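Local coordinates for DNA translocase coupling protein (Clostridium perfringens, PDB 6O1W) that probably binds DNA and ATP and acts as the P-loop translocase that couples DNA to the conjugation machinery of a plasmid, at residues Glu216-Lys219 and Glu225-Arg228; Met240-Val245 and Ala251-Ile256. One frame throughout, in Å; residues are numbered along the deposited sequence.

In the fold
Both contacts tie a helix to a loop that is its close neighbour in sequence, and both lie far from the centre of the chain, in the part assigned to the FtsK/SpoIIIE family. Their centres are about 34 Å apart and they do not touch. Contact 1, partly buried, joins helix 214-220 to the loop entering strand 229-233 and combines a side-chain amide paired with backbone and a leucine packed on a tyrosine ring. Contact 2, at the surface, folds the loop after helix 237-240 against helix 247-266 with no direct hydrogen bond between its segments; a leucine and the aliphatic part of a lysine meet instead. Helix 185-209 is a common neighbour, touched by side chains from both.

Contact 1: residues Glu216-Lys219 and Glu225-Arg228; sequences EYNK and ELKR
The side-chain amide of Asn218 grips the backbone N and O of Leu226: OD1 accepts from Leu226 N at 2.8 Å, and ND2 donates to Leu226 O at 3.0 Å. The two bonds differ in shape. Leu226 N approaches OD1 tilted 32° from the plane of the carbonyl, whereas ND2 reaches a lone pair of Leu226 O in that carbonyl's plane. With CG anti to its own carbonyl carbon (chi1 -73°), Asn218 sends the amide from the helix to the loop, and the paired bonds fix its rotation. Glu225 CG lies 3.8 Å from Asn218 ND2, and a water that donates to Glu225 OE2 also receives a weak bond from ND2.

Beside this polar clasp, Leu226 CD1 packs obliquely on the Tyr217 ring, 3.7 Å from CD2, the two side chains set roughly perpendicular. Tyr217 OH is tied to Glu224, just before the loop segment, so the ring is held at its far end too. Tyr217 and Leu226 both rest on Leu205 of helix 185-209. The contact thus pins helix 214-220 to the chain that leads into strand 229-233, an inner strand of the large mixed sheet, with helix 185-209 packed against the apolar side.

Contact 2: residues Met240-Val245 and Ala251-Ile256; sequences MDKTGV and AKLVRI
Lys242 and Leu253 lie alongside each other, pointing opposite ways, with their aliphatic parts in contact. Lys242 CG lies 4.0 Å from both CB and CD1 of Leu253, so the lysine's first carbons run along the leucine before the chain kinks at its last two torsions (chi3 -134°, chi4 -63°). The bend lays the ammonium along the helix, in the direction of its C-terminal end: NZ comes to 3.7 Å from Leu253 O, too long to count as a bond, and its salt bridge is to Glu257, one turn further along. Val254 meets the same lysine crosswise, its CG2 being 4.1 Å from Lys242 CD.

The branch CD1 of Leu253 points into the loop, where Asp241 O lies 4.1 Å away and Val245 CG1 makes a looser apolar contact. Leu253 also touches Val185 of helix 185-209, so it packs between that helix and the loop.

The loop has its own brace. Asp241 OD1 takes two bonds from Thr243, meeting the backbone N at 3.2 Å nearly along the C-O axis and OG1 at 2.7 Å on the syn lone pair. The result is a compact link between two successive helices, built from an Asx turn and a type I beta turn from Lys242 to Val245, so that helix 247-266 runs back past the loop that leads into it, on the surface of the FtsK/SpoIIIE-family region.

Contact 1: residues Glu216-Lys219 and Glu225-Arg228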
ATOM      1  N   GLU A 216      -9.268  -7.460 -25.782  1.00 35.63           N
ATOM      2  CA  GLU A 216      -9.956  -7.272 -27.065  1.00 35.71           C
ATOM      3  C   GLU A 216      -9.193  -8.051 -28.147  1.00 38.06           C
ATOM      4  O   GLU A 216      -9.816  -8.688 -28.992  1.00 37.85           O
ATOM      5  CB  GLU A 216     -10.059  -5.791 -27.450  1.00 37.48           C
ATOM      6  CG  GLU A 216     -11.115  -4.984 -26.706  1.00 50.40           C
ATOM      7  CD  GLU A 216     -11.344  -3.569 -27.230  1.00 76.65           C
ATOM      8  OE1 GLU A 216     -10.762  -3.201 -28.281  1.00 54.98           O
ATOM      9  OE2 GLU A 216     -12.122  -2.825 -26.584  1.00 71.98           O
ATOM     10  N   TYR A 217      -7.855  -8.024 -28.100  1.00 32.66           N
ATOM     11  CA  TYR A 217      -7.029  -8.787 -29.043  1.00 32.34           C
ATOM     12  C   TYR A 217      -7.323 -10.299 -28.984  1.00 37.38           C
ATOM     13  O   TYR A 217      -7.436 -10.940 -30.038  1.00 36.41           O
ATOM     14  CB  TYR A 217      -5.524  -8.543 -28.811  1.00 32.51           C
ATOM     15  CG  TYR A 217      -4.669  -9.463 -29.655  1.00 34.02           C
ATOM     16  CD1 TYR A 217      -4.409  -9.174 -30.995  1.00 35.99           C
ATOM     17  CD2 TYR A 217      -4.160 -10.648 -29.128  1.00 33.94           C
ATOM     18  CE1 TYR A 217      -3.645 -10.041 -31.785  1.00 36.77           C
ATOM     19  CE2 TYR A 217      -3.439 -11.538 -29.916  1.00 34.42           C
ATOM     20  CZ  TYR A 217      -3.178 -11.231 -31.240  1.00 39.42           C
ATOM     21  OH  TYR A 217      -2.435 -12.113 -31.979  1.00 38.15           O
ATOM     22  N   ASN A 218      -7.360 -10.873 -27.754  1.00 34.18           N
ATOM     23  CA  ASN A 218      -7.604 -12.307 -27.522  1.00 33.87           C
ATOM     24  C   ASN A 218      -8.905 -12.828 -28.109  1.00 39.31           C
ATOM     25  O   ASN A 218      -8.923 -13.944 -28.612  1.00 40.63           O
ATOM     26  CB  ASN A 218      -7.513 -12.655 -26.042  1.00 33.24           C
ATOM     27  CG  ASN A 218      -6.114 -12.653 -25.486  1.00 40.16           C
ATOM     28  OD1 ASN A 218      -5.125 -12.698 -26.198  1.00 40.52           O
ATOM     29  ND2 ASN A 218      -5.998 -12.584 -24.184  1.00 33.62           N
ATOM     30  N   LYS A 219      -9.976 -12.017 -28.080  1.00 36.66           N
ATOM     31  CA  LYS A 219     -11.290 -12.343 -28.636  1.00 36.62           C
ATOM     32  C   LYS A 219     -11.265 -12.428 -30.158  1.00 44.46           C
ATOM     33  O   LYS A 219     -12.174 -13.033 -30.731  1.00 46.34           O
ATOM     34  CB  LYS A 219     -12.318 -11.287 -28.228  1.00 37.78           C
ATOM     35  CG  LYS A 219     -12.746 -11.366 -26.772  1.00 50.89           C
ATOM     36  CD  LYS A 219     -13.641 -10.191 -26.411  1.00 66.65           C
ATOM     37  CE  LYS A 219     -13.722  -9.945 -24.919  1.00 83.83           C
ATOM     38  NZ  LYS A 219     -14.602 -10.927 -24.226  1.00 95.14           N
ATOM     39  N   GLU A 225      -3.795 -16.675 -27.446  1.00 59.08           N
ATOM     40  CA  GLU A 225      -4.191 -16.073 -26.174  1.00 56.49           C
ATOM     41  C   GLU A 225      -2.983 -15.559 -25.433  1.00 53.51           C
ATOM     42  O   GLU A 225      -2.138 -16.349 -24.988  1.00 53.75           O
ATOM     43  CB  GLU A 225      -5.015 -17.047 -25.319  1.00 57.75           C
ATOM     44  CG  GLU A 225      -5.779 -16.382 -24.188  1.00 73.14           C
ATOM     45  CD  GLU A 225      -6.783 -17.256 -23.455  1.00100.68           C
ATOM     46  OE1 GLU A 225      -6.476 -18.443 -23.198  1.00 98.59           O
ATOM     47  OE2 GLU A 225      -7.876 -16.742 -23.121  1.00 94.88           O
ATOM     48  N   LEU A 226      -2.876 -14.222 -25.356  1.00 43.32           N
ATOM     49  CA  LEU A 226      -1.810 -13.558 -24.612  1.00 40.68           C
ATOM     50  C   LEU A 226      -2.269 -13.582 -23.157  1.00 38.62           C
ATOM     51  O   LEU A 226      -3.430 -13.329 -22.870  1.00 37.66           O
ATOM     52  CB  LEU A 226      -1.617 -12.095 -25.073  1.00 40.28           C
ATOM     53  CG  LEU A 226      -1.213 -11.866 -26.516  1.00 44.95           C
ATOM     54  CD1 LEU A 226      -1.295 -10.372 -26.860  1.00 45.77           C
ATOM     55  CD2 LEU A 226       0.179 -12.376 -26.779  1.00 46.43           C
ATOM     56  N   LYS A 227      -1.386 -13.934 -22.264  1.00 33.22           N
ATOM     57  CA  LYS A 227      -1.720 -14.011 -20.850  1.00 31.65           C
ATOM     58  C   LYS A 227      -1.178 -12.809 -20.106  1.00 33.56           C
ATOM     59  O   LYS A 227      -0.108 -12.290 -20.458  1.00 30.03           O
ATOM     60  CB  LYS A 227      -1.108 -15.283 -20.254  1.00 34.49           C
ATOM     61  CG  LYS A 227      -1.649 -16.598 -20.844  1.00 42.91           C
ATOM     62  CD  LYS A 227      -1.205 -17.785 -19.987  1.00 54.03           C
ATOM     63  CE  LYS A 227      -1.646 -19.118 -20.536  1.00 66.27           C
ATOM     64  NZ  LYS A 227      -3.089 -19.381 -20.275  1.00 77.67           N
ATOM     65  N   ARG A 228      -1.885 -12.405 -19.027  1.00 30.49           N
ATOM     66  CA  ARG A 228      -1.394 -11.367 -18.118  1.00 29.75           C
ATOM     67  C   ARG A 228      -0.047 -11.830 -17.530  1.00 28.02           C
ATOM     68  O   ARG A 228       0.086 -12.993 -17.155  1.00 24.89           O
ATOM     69  CB  ARG A 228      -2.397 -11.129 -16.963  1.00 28.72           C
ATOM     70  CG  ARG A 228      -1.926 -10.035 -15.987  1.00 40.12           C
ATOM     71  CD  ARG A 228      -2.988  -9.563 -14.994  1.00 36.69           C
ATOM     72  NE  ARG A 228      -4.228  -9.216 -15.684  1.00 32.09           N
ATOM     73  CZ  ARG A 228      -4.455  -8.085 -16.331  1.00 34.97           C
ATOM     74  NH1 ARG A 228      -3.543  -7.121 -16.342  1.00 29.62           N
ATOM     75  NH2 ARG A 228      -5.587  -7.912 -16.991  1.00 34.01           N
TER
HETATM   76  O   HOH W   1      -8.195 -13.905 -22.030  1.00 63.61           O

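Contact 2: residues Met240-Val245 and Ala251-Ile256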
HETATM    1  N   MSE A 240      17.291  -0.073  -8.047  1.00 46.16           N
HETATM    2  CA  MSE A 240      17.445   1.381  -8.168  1.00 48.40           C
HETATM    3  C   MSE A 240      18.628   1.979  -7.424  1.00 50.42           C
HETATM    4  O   MSE A 240      19.222   2.923  -7.936  1.00 49.39           O
HETATM    5  CB  MSE A 240      16.157   2.110  -7.758  1.00 52.35           C
HETATM    6  CG  MSE A 240      14.967   1.782  -8.627  1.00 62.64           C
HETATM    7 SE   MSE A 240      15.148   2.406 -10.463  1.00 75.57          SE
HETATM    8  CE  MSE A 240      14.185   0.917 -11.410  1.00 71.97           C
ATOM      9  N   ASP A 241      18.940   1.490  -6.211  1.00 47.06           N
ATOM     10  CA  ASP A 241      20.056   2.026  -5.434  1.00 47.88           C
ATOM     11  C   ASP A 241      21.391   1.542  -5.999  1.00 54.03           C
ATOM     12  O   ASP A 241      21.761   0.376  -5.836  1.00 53.62           O
ATOM     13  CB  ASP A 241      19.911   1.731  -3.934  1.00 50.13           C
ATOM     14  CG  ASP A 241      20.889   2.480  -3.048  1.00 66.64           C
ATOM     15  OD1 ASP A 241      22.090   2.555  -3.409  1.00 68.20           O
ATOM     16  OD2 ASP A 241      20.461   2.977  -1.984  1.00 74.65           O
ATOM     17  N   LYS A 242      22.113   2.468  -6.662  1.00 50.91           N
ATOM     18  CA  LYS A 242      23.390   2.226  -7.338  1.00 50.77           C
ATOM     19  C   LYS A 242      24.637   2.724  -6.573  1.00 55.81           C
ATOM     20  O   LYS A 242      25.744   2.582  -7.091  1.00 55.57           O
ATOM     21  CB  LYS A 242      23.361   2.929  -8.721  1.00 51.92           C
ATOM     22  CG  LYS A 242      22.228   2.496  -9.644  1.00 53.47           C
ATOM     23  CD  LYS A 242      22.027   3.492 -10.803  1.00 58.03           C
ATOM     24  CE  LYS A 242      20.564   3.845 -11.019  1.00 65.45           C
ATOM     25  NZ  LYS A 242      19.732   2.664 -11.427  1.00 69.21           N
ATOM     26  N   THR A 243      24.473   3.296  -5.373  1.00 55.00           N
ATOM     27  CA  THR A 243      25.532   3.983  -4.608  1.00 56.16           C
ATOM     28  C   THR A 243      26.903   3.269  -4.421  1.00 65.91           C
ATOM     29  O   THR A 243      27.931   3.926  -4.647  1.00 69.19           O
ATOM     30  CB  THR A 243      25.047   4.450  -3.235  1.00 58.36           C
ATOM     31  OG1 THR A 243      24.530   3.351  -2.491  1.00 55.81           O
ATOM     32  CG2 THR A 243      24.017   5.564  -3.329  1.00 57.90           C
ATOM     33  N   GLY A 244      26.934   2.008  -3.984  1.00 62.23           N
ATOM     34  CA  GLY A 244      28.205   1.339  -3.684  1.00 61.52           C
ATOM     35  C   GLY A 244      28.733   0.276  -4.626  1.00 65.32           C
ATOM     36  O   GLY A 244      29.749  -0.353  -4.323  1.00 65.84           O
ATOM     37  N   VAL A 245      28.078   0.078  -5.772  1.00 60.99           N
ATOM     38  CA  VAL A 245      28.483  -0.899  -6.798  1.00 59.76           C
ATOM     39  C   VAL A 245      29.615  -0.355  -7.691  1.00 61.80           C
ATOM     40  O   VAL A 245      29.827   0.854  -7.737  1.00 60.11           O
ATOM     41  CB  VAL A 245      27.262  -1.374  -7.651  1.00 62.90           C
ATOM     42  CG1 VAL A 245      26.107  -1.835  -6.768  1.00 62.23           C
ATOM     43  CG2 VAL A 245      26.796  -0.294  -8.630  1.00 62.51           C
ATOM     44  N   ALA A 251      26.315   0.350 -14.734  1.00 41.61           N
ATOM     45  CA  ALA A 251      25.829   0.421 -16.118  1.00 40.61           C
ATOM     46  C   ALA A 251      24.706  -0.608 -16.362  1.00 41.93           C
ATOM     47  O   ALA A 251      23.703  -0.297 -17.020  1.00 40.23           O
ATOM     48  CB  ALA A 251      26.979   0.207 -17.089  1.00 41.21           C
ATOM     49  N   LYS A 252      24.864  -1.812 -15.790  1.00 37.61           N
ATOM     50  CA  LYS A 252      23.878  -2.885 -15.838  1.00 37.50           C
ATOM     51  C   LYS A 252      22.567  -2.419 -15.147  1.00 40.32           C
ATOM     52  O   LYS A 252      21.493  -2.562 -15.735  1.00 39.93           O
ATOM     53  CB  LYS A 252      24.458  -4.117 -15.149  1.00 40.14           C
ATOM     54  CG  LYS A 252      23.648  -5.366 -15.318  1.00 48.47           C
ATOM     55  CD  LYS A 252      24.564  -6.545 -15.142  1.00 61.42           C
ATOM     56  CE  LYS A 252      23.924  -7.751 -15.743  1.00 71.87           C
ATOM     57  NZ  LYS A 252      24.903  -8.562 -16.502  1.00 69.67           N
ATOM     58  N   LEU A 253      22.666  -1.827 -13.937  1.00 35.91           N
ATOM     59  CA  LEU A 253      21.501  -1.287 -13.194  1.00 35.84           C
ATOM     60  C   LEU A 253      20.828  -0.124 -13.946  1.00 37.58           C
ATOM     61  O   LEU A 253      19.611  -0.012 -13.920  1.00 34.76           O
ATOM     62  CB  LEU A 253      21.870  -0.863 -11.756  1.00 35.19           C
ATOM     63  CG  LEU A 253      22.230  -2.000 -10.767  1.00 39.77           C
ATOM     64  CD1 LEU A 253      22.529  -1.450  -9.385  1.00 39.24           C
ATOM     65  CD2 LEU A 253      21.136  -3.044 -10.676  1.00 38.87           C
ATOM     66  N   VAL A 254      21.634   0.733 -14.607  1.00 35.22           N
ATOM     67  CA  VAL A 254      21.159   1.848 -15.439  1.00 35.10           C
ATOM     68  C   VAL A 254      20.338   1.259 -16.592  1.00 37.01           C
ATOM     69  O   VAL A 254      19.250   1.746 -16.857  1.00 37.52           O
ATOM     70  CB  VAL A 254      22.322   2.767 -15.933  1.00 39.38           C
ATOM     71  CG1 VAL A 254      21.862   3.742 -17.024  1.00 38.85           C
ATOM     72  CG2 VAL A 254      22.947   3.528 -14.767  1.00 39.28           C
ATOM     73  N   ARG A 255      20.840   0.198 -17.238  1.00 32.80           N
ATOM     74  CA  ARG A 255      20.171  -0.481 -18.353  1.00 33.51           C
ATOM     75  C   ARG A 255      18.843  -1.069 -17.873  1.00 36.93           C
ATOM     76  O   ARG A 255      17.825  -0.815 -18.497  1.00 37.22           O
ATOM     77  CB  ARG A 255      21.094  -1.565 -18.921  1.00 36.60           C
ATOM     78  CG  ARG A 255      21.072  -1.710 -20.438  1.00 49.72           C
ATOM     79  CD  ARG A 255      22.443  -2.086 -20.997  1.00 48.22           C
ATOM     80  NE  ARG A 255      22.989  -3.303 -20.392  1.00 49.48           N
ATOM     81  CZ  ARG A 255      24.234  -3.434 -19.938  1.00 52.98           C
ATOM     82  NH1 ARG A 255      25.095  -2.432 -20.041  1.00 39.23           N
ATOM     83  NH2 ARG A 255      24.626  -4.571 -19.381  1.00 44.40           N
ATOM     84  N   ILE A 256      18.838  -1.756 -16.707  1.00 32.89           N
ATOM     85  CA  ILE A 256      17.635  -2.318 -16.074  1.00 32.72           C
ATOM     86  C   ILE A 256      16.608  -1.220 -15.733  1.00 37.54           C
ATOM     87  O   ILE A 256      15.401  -1.451 -15.912  1.00 36.88           O
ATOM     88  CB  ILE A 256      17.990  -3.169 -14.832  1.00 34.73           C
ATOM     89  CG1 ILE A 256      18.740  -4.441 -15.255  1.00 33.76           C
ATOM     90  CG2 ILE A 256      16.714  -3.507 -13.999  1.00 35.47           C
ATOM     91  CD1 ILE A 256      19.521  -5.171 -14.097  1.00 35.06           C
TER